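Local coordinates for spindle assembly abnormal protein 6 (Caenorhabditis elegans, PDB 3PYI) that serves as the central scaffold of centrioles, its globular N-terminal domain linking coiled-coil dimers into the ring that sets their ninefold symmetry, at residues H99-N104 with T133-I138. The protein carries 1 engineered substitution. Numbering follows the deposited sequence.
Sequences HLLCKN and TEINII
The hydroxyl of Thr-133 donates a hydrogen bond to the backbone carbonyl of Leu-100, with OG1 2.9 Å from O of Leu-100. The angle at the acceptor, C=O to donor, is 127°, and OG1 lies in the carbonyl plane, so the bond is directed onto a lone pair of the oxygen. The threonine torsion accounts for this placement: with chi1 at -59°, OG1 stands beside the residue's own backbone N and opposite its carbonyl carbon, while CB points toward the 99-104 segment. The methyl CG2 of Thr-133 also comes within 3.5 Å of O of Leu-100, and the oxygen therefore meets both branches of one side chain, one polar and one apolar. CD2 of Leu-100 comes to 4.0 Å from OG1 of Thr-133, where the two side chains cross at about a right angle.

Two residues further along the strand, Ile-135 faces the same segment and supplies the apolar part of the contact. Its CD1 lies 4.2 Å from CD2 of Leu-101, a meeting of methyl ends between side chains that again cross nearly perpendicularly. Although CB of Leu-101 points away from the strand, the branched end of the side chain turns back to reach it. Both residues belong to a larger core: Leu-101 also packs on Phe-10, Leu-38 and Ile-40, and Ile-135 on Leu-14, Phe-148 and Leu-150. Leu-100 additionally touches Ile-156 of the second subunit.

The contact thus joins the region of helix 92-100 to strand 133-139, which hydrogen-bonds to strands 7-23 and 145-152, in the SAS-6 N-terminal domain. With 145 Å² buried in total, it is small: one directional hydroxyl-to-carbonyl bond orients the Thr-133 hydroxyl toward Leu-100, and the neighbouring leucine-isoleucine contact adds non-directional packing.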
ATOM      1  N   HIS A  99      -5.264   4.980 -16.218  1.00 40.19           N
ATOM      2  CA  HIS A  99      -4.003   5.265 -15.533  1.00 44.18           C
ATOM      3  C   HIS A  99      -3.269   4.044 -14.995  1.00 43.05           C
ATOM      4  O   HIS A  99      -2.105   4.142 -14.629  1.00 51.41           O
ATOM      5  CB  HIS A  99      -4.223   6.263 -14.390  1.00 33.44           C
ATOM      6  CG  HIS A  99      -4.650   7.617 -14.852  1.00 35.83           C
ATOM      7  ND1 HIS A  99      -3.766   8.537 -15.374  1.00 43.40           N
ATOM      8  CD2 HIS A  99      -5.868   8.207 -14.878  1.00 43.64           C
ATOM      9  CE1 HIS A  99      -4.422   9.634 -15.702  1.00 60.53           C
ATOM     10  NE2 HIS A  99      -5.699   9.461 -15.410  1.00 48.96           N
ATOM     11  N   LEU A 100      -3.939   2.904 -14.935  1.00 33.70           N
ATOM     12  CA  LEU A 100      -3.313   1.732 -14.343  1.00 30.33           C
ATOM     13  C   LEU A 100      -3.208   0.562 -15.313  1.00 42.73           C
ATOM     14  O   LEU A 100      -2.233  -0.175 -15.279  1.00 33.82           O
ATOM     15  CB  LEU A 100      -4.030   1.331 -13.052  1.00 30.50           C
ATOM     16  CG  LEU A 100      -3.928   2.331 -11.892  1.00 35.88           C
ATOM     17  CD1 LEU A 100      -4.702   1.831 -10.701  1.00 32.77           C
ATOM     18  CD2 LEU A 100      -2.472   2.568 -11.494  1.00 39.40           C
ATOM     19  N   LEU A 101      -4.191   0.415 -16.202  1.00 35.15           N
ATOM     20  CA  LEU A 101      -4.161  -0.691 -17.158  1.00 36.31           C
ATOM     21  C   LEU A 101      -3.731  -0.242 -18.551  1.00 45.92           C
ATOM     22  O   LEU A 101      -3.634  -1.052 -19.468  1.00 60.25           O
ATOM     23  CB  LEU A 101      -5.520  -1.380 -17.223  1.00 33.53           C
ATOM     24  CG  LEU A 101      -6.056  -1.974 -15.920  1.00 35.39           C
ATOM     25  CD1 LEU A 101      -7.427  -2.580 -16.159  1.00 37.10           C
ATOM     26  CD2 LEU A 101      -5.102  -3.007 -15.352  1.00 44.38           C
ATOM     27  N   CYS A 102      -3.465   1.054 -18.693  1.00 42.38           N
ATOM     28  CA  CYS A 102      -3.126   1.660 -19.979  1.00 53.56           C
ATOM     29  C   CYS A 102      -1.689   1.378 -20.397  1.00 68.96           C
ATOM     30  O   CYS A 102      -0.825   1.130 -19.557  1.00 69.58           O
ATOM     31  CB  CYS A 102      -3.314   3.174 -19.891  1.00 62.17           C
ATOM     32  SG  CYS A 102      -2.294   3.933 -18.581  1.00 66.40           S
ATOM     33  N   LYS A 103      -1.439   1.434 -21.703  1.00 86.97           N
ATOM     34  CA  LYS A 103      -0.093   1.282 -22.248  1.00 87.45           C
ATOM     35  C   LYS A 103       0.600   2.640 -22.330  1.00 78.52           C
ATOM     36  O   LYS A 103       0.082   3.573 -22.946  1.00 86.49           O
ATOM     37  CB  LYS A 103      -0.143   0.653 -23.644  1.00 99.50           C
ATOM     38  CG  LYS A 103      -0.749  -0.743 -23.702  1.00110.63           C
ATOM     39  CD  LYS A 103      -0.614  -1.342 -25.102  1.00120.78           C
ATOM     40  CE  LYS A 103      -1.096  -2.788 -25.152  1.00119.30           C
ATOM     41  NZ  LYS A 103      -0.832  -3.429 -26.473  1.00112.72           N
ATOM     42  N   ASN A 104       1.770   2.753 -21.711  1.00 67.30           N
ATOM     43  CA  ASN A 104       2.518   4.005 -21.755  1.00 70.42           C
ATOM     44  C   ASN A 104       3.243   4.200 -23.088  1.00 68.94           C
ATOM     45  O   ASN A 104       3.558   3.230 -23.779  1.00 62.55           O
ATOM     46  CB  ASN A 104       3.482   4.116 -20.566  1.00 77.07           C
ATOM     47  CG  ASN A 104       2.808   4.675 -19.314  1.00 97.55           C
ATOM     48  OD1 ASN A 104       1.577   4.684 -19.200  1.00 87.69           O
ATOM     49  ND2 ASN A 104       3.616   5.149 -18.369  1.00102.37           N
ATOM     50  N   THR A 133       2.516  -1.203 -13.660  1.00 65.51           N
ATOM     51  CA  THR A 133       1.482  -1.907 -12.913  1.00 49.36           C
ATOM     52  C   THR A 133       1.668  -3.414 -13.029  1.00 49.54           C
ATOM     53  O   THR A 133       2.132  -3.910 -14.051  1.00 48.35           O
ATOM     54  CB  THR A 133       0.086  -1.538 -13.461  1.00 48.03           C
ATOM     55  OG1 THR A 133      -0.112  -0.125 -13.360  1.00 50.34           O
ATOM     56  CG2 THR A 133      -1.014  -2.246 -12.690  1.00 43.26           C
ATOM     57  N   GLU A 134       1.313  -4.140 -11.979  1.00 33.13           N
ATOM     58  CA  GLU A 134       1.424  -5.593 -12.002  1.00 38.22           C
ATOM     59  C   GLU A 134       0.111  -6.167 -11.529  1.00 35.80           C
ATOM     60  O   GLU A 134      -0.556  -5.605 -10.655  1.00 31.19           O
ATOM     61  CB  GLU A 134       2.555  -6.102 -11.101  1.00 36.87           C
ATOM     62  CG  GLU A 134       3.968  -5.804 -11.581  1.00 64.82           C
ATOM     63  CD  GLU A 134       5.022  -6.151 -10.533  1.00 77.85           C
ATOM     64  OE1 GLU A 134       5.098  -5.445  -9.505  1.00 74.77           O
ATOM     65  OE2 GLU A 134       5.770  -7.131 -10.734  1.00 85.27           O
ATOM     66  N   ILE A 135      -0.258  -7.291 -12.117  1.00 37.28           N
ATOM     67  CA  ILE A 135      -1.485  -7.974 -11.762  1.00 26.74           C
ATOM     68  C   ILE A 135      -1.176  -9.344 -11.189  1.00 28.33           C
ATOM     69  O   ILE A 135      -0.413 -10.123 -11.756  1.00 27.74           O
ATOM     70  CB  ILE A 135      -2.387  -8.135 -12.986  1.00 34.24           C
ATOM     71  CG1 ILE A 135      -2.752  -6.758 -13.545  1.00 44.74           C
ATOM     72  CG2 ILE A 135      -3.645  -8.929 -12.635  1.00 28.88           C
ATOM     73  CD1 ILE A 135      -3.439  -6.821 -14.876  1.00 48.80           C
ATOM     74  N   ASN A 136      -1.768  -9.609 -10.042  1.00 26.54           N
ATOM     75  CA  ASN A 136      -1.653 -10.919  -9.429  0.61 28.19           C
ATOM     76  C   ASN A 136      -3.018 -11.558  -9.331  1.00 34.89           C
ATOM     77  O   ASN A 136      -4.007 -10.923  -8.976  1.00 31.27           O
ATOM     78  CB  ASN A 136      -1.014 -10.856  -8.041  0.61 28.96           C
ATOM     79  CG  ASN A 136       0.498 -10.915  -8.087  0.61 27.68           C
ATOM     80  OD1 ASN A 136       1.107 -10.851  -9.153  0.61 27.55           O
ATOM     81  ND2 ASN A 136       1.113 -11.021  -6.918  0.61 32.30           N
ATOM     82  N   ILE A 137      -3.072 -12.829  -9.686  1.00 28.85           N
ATOM     83  CA  ILE A 137      -4.299 -13.587  -9.536  1.00 29.18           C
ATOM     84  C   ILE A 137      -4.025 -14.773  -8.644  1.00 32.30           C
ATOM     85  O   ILE A 137      -3.162 -15.592  -8.931  1.00 36.13           O
ATOM     86  CB  ILE A 137      -4.870 -14.043 -10.870  1.00 32.24           C
ATOM     87  CG1 ILE A 137      -5.365 -12.820 -11.654  1.00 37.70           C
ATOM     88  CG2 ILE A 137      -6.039 -14.998 -10.634  1.00 44.08           C
ATOM     89  CD1 ILE A 137      -5.775 -13.133 -13.070  1.00 55.31           C
ATOM     90  N   ILE A 138      -4.751 -14.863  -7.542  1.00 32.90           N
ATOM     91  CA  ILE A 138      -4.505 -15.946  -6.599  1.00 34.88           C
ATOM     92  C   ILE A 138      -5.695 -16.890  -6.540  1.00 40.64           C
ATOM     93  O   ILE A 138      -6.797 -16.484  -6.166  1.00 32.56           O
ATOM     94  CB  ILE A 138      -4.221 -15.396  -5.192  1.00 39.59           C
ATOM     95  CG1 ILE A 138      -3.189 -14.264  -5.275  1.00 43.24           C
ATOM     96  CG2 ILE A 138      -3.750 -16.523  -4.280  1.00 32.58           C
ATOM     97  CD1 ILE A 138      -2.990 -13.504  -3.977  1.00 58.71           C
TER